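Local coordinates for protein glycoside Hydrolase (PDB 5T3B) that probably hydrolyses glycosidic bonds in agarose-type galactans, as a family 50 glycoside hydrolase of a human gut Bacteroides, at residues F193-E198 with D225-E230. Numbering follows the deposited sequence. Where two conformers were deposited one is given.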
# COMPACT_ATOMS: atom_id res chain seq x y z
N PHE A 193 3.18 -3.89 -11.33
CA PHE A 193 4.04 -3.91 -12.50
C PHE A 193 5.41 -3.37 -12.10
O PHE A 193 5.65 -2.89 -11.00
CB PHE A 193 3.42 -3.05 -13.61
CG PHE A 193 2.13 -3.62 -14.15
CD1 PHE A 193 0.91 -3.39 -13.53
CD2 PHE A 193 2.11 -4.37 -15.28
CE1 PHE A 193 -0.26 -3.90 -14.03
CE2 PHE A 193 0.94 -4.86 -15.80
CZ PHE A 193 -0.24 -4.66 -15.15
N SER A 194 6.33 -3.46 -13.07
CA SER A 194 7.72 -3.00 -12.94
C SER A 194 8.06 -2.12 -14.16
O SER A 194 8.80 -2.54 -15.06
CB SER A 194 8.66 -4.18 -12.84
OG SER A 194 8.38 -4.98 -11.72
N PHE A 195 7.49 -0.91 -14.20
CA PHE A 195 7.59 -0.11 -15.41
C PHE A 195 9.05 0.24 -15.77
O PHE A 195 9.43 0.18 -16.95
CB PHE A 195 6.78 1.17 -15.31
CG PHE A 195 5.33 1.06 -15.69
CD1 PHE A 195 4.52 0.05 -15.23
CD2 PHE A 195 4.74 2.03 -16.49
CE1 PHE A 195 3.18 -0.02 -15.54
CE2 PHE A 195 3.43 1.94 -16.84
CZ PHE A 195 2.60 0.97 -16.32
N LEU A 196 9.84 0.65 -14.79
CA LEU A 196 11.18 1.11 -15.14
C LEU A 196 12.03 -0.04 -15.74
O LEU A 196 12.72 0.14 -16.76
CB LEU A 196 11.86 1.73 -13.93
CG LEU A 196 11.24 3.06 -13.51
CD1 LEU A 196 11.59 3.42 -12.09
CD2 LEU A 196 11.64 4.18 -14.44
N ALA A 197 11.94 -1.21 -15.12
CA ALA A 197 12.63 -2.40 -15.63
C ALA A 197 12.14 -2.78 -16.99
O ALA A 197 12.94 -3.18 -17.87
CB ALA A 197 12.53 -3.56 -14.66
N GLU A 198 10.80 -2.73 -17.21
CA GLU A 198 10.29 -3.11 -18.51
C GLU A 198 10.75 -2.12 -19.60
O GLU A 198 10.98 -2.52 -20.76
CB GLU A 198 8.78 -3.27 -18.46
CG GLU A 198 8.40 -4.52 -17.69
CD GLU A 198 8.78 -5.85 -18.36
OE1 GLU A 198 9.07 -5.87 -19.49
OE2 GLU A 198 8.74 -6.90 -17.71
N ASP A 225 8.07 8.67 -22.24
CA ASP A 225 6.64 8.98 -22.24
C ASP A 225 5.88 8.11 -23.27
O ASP A 225 4.79 7.61 -22.98
CB ASP A 225 6.38 10.44 -22.60
CG ASP A 225 6.70 11.45 -21.54
OD1 ASP A 225 7.10 11.14 -20.47
OD2 ASP A 225 6.68 12.70 -21.87
N GLU A 226 6.45 7.97 -24.45
CA GLU A 226 5.83 7.18 -25.46
C GLU A 226 5.74 5.69 -25.13
O GLU A 226 4.75 5.01 -25.43
CB GLU A 226 6.51 7.35 -26.83
CG GLU A 226 5.86 6.60 -27.97
CD GLU A 226 4.34 6.80 -28.16
OE1 GLU A 226 3.80 7.94 -27.95
OE2 GLU A 226 3.68 5.75 -28.49
N TRP A 227 6.80 5.19 -24.52
CA TRP A 227 6.85 3.81 -24.13
C TRP A 227 5.71 3.52 -23.09
O TRP A 227 5.01 2.51 -23.19
CB TRP A 227 8.22 3.39 -23.56
CG TRP A 227 8.19 1.99 -23.05
CD1 TRP A 227 8.39 0.87 -23.77
CD2 TRP A 227 7.83 1.56 -21.77
NE1 TRP A 227 8.22 -0.24 -23.01
CE2 TRP A 227 7.84 0.17 -21.77
CE3 TRP A 227 7.50 2.21 -20.59
CZ2 TRP A 227 7.47 -0.59 -20.63
CZ3 TRP A 227 7.15 1.45 -19.46
CH2 TRP A 227 7.12 0.08 -19.51
N CYS A 228 5.52 4.45 -22.15
CA CYS A 228 4.44 4.22 -21.20
C CYS A 228 3.09 4.07 -21.91
O CYS A 228 2.24 3.24 -21.54
CB CYS A 228 4.43 5.36 -20.14
SG CYS A 228 5.72 5.33 -18.94
N LYS A 229 2.84 4.97 -22.88
CA LYS A 229 1.58 4.88 -23.65
C LYS A 229 1.41 3.49 -24.30
O LYS A 229 0.35 2.88 -24.27
CB LYS A 229 1.49 6.02 -24.66
CG LYS A 229 1.22 7.36 -24.01
CD LYS A 229 1.29 8.54 -24.92
CE LYS A 229 0.94 9.82 -24.19
NZ LYS A 229 0.94 10.93 -25.15
N GLU A 230 2.46 3.02 -24.95
CA GLU A 230 2.45 1.73 -25.60
C GLU A 230 2.22 0.61 -24.61
O GLU A 230 1.44 -0.29 -24.87
CB GLU A 230 3.72 1.53 -26.42
CG GLU A 230 3.80 2.49 -27.59
CD GLU A 230 5.10 2.42 -28.36
OE1 GLU A 230 5.91 1.47 -28.12
OE2 GLU A 230 5.33 3.33 -29.23
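Phe195 and Trp227 form an offset edge-to-face aromatic pair, buried where the first turn of helix 195-203 meets helix 224-232, and they illustrate how two helices can be joined with no hydrogen bond between 193-198 and 225-230. The edge of the indole is directed at the phenyl face, with planes at 89° and the phenyl and six-membered indole ring centroids 5.8 Å apart. Trp227 CZ3 makes the closest ring-to-ring approach, 3.9 Å from Phe195 CD2. A trans chi1 (175°) swings the Trp227 indole toward helix 195-203, and its CH2 comes within 3.4 Å of the Phe195 carbonyl O, an oblique approach. Farther along the six-membered ring, Trp227 CZ2 lies 3.7 Å from Glu198 CB; the rest of that glutamate bends away, leaving the CB methylene to do the packing. Helix 195-203 follows strand 188-190 and a mostly non-helical connection leads on to helix 224-232, in an enzyme whose parallel strands are consistent with the (beta/alpha)8 barrel of family 50; the backbones of Phe193 and Phe195 hydrogen-bond to Phe250 and Ser251. At the Phe195 ring edge, near its plane, Cys228 SG sits 4.2 Å from Phe195 CD2, and Ile318 of helix 300-324 touches both residues. Tyr231 stacks on Trp227 and meets Phe195 edge-to-face. Replacing Trp227 with an alanine is likely to leave a gap between the helices, robbing the Phe195 face and Glu198 CB of their partner.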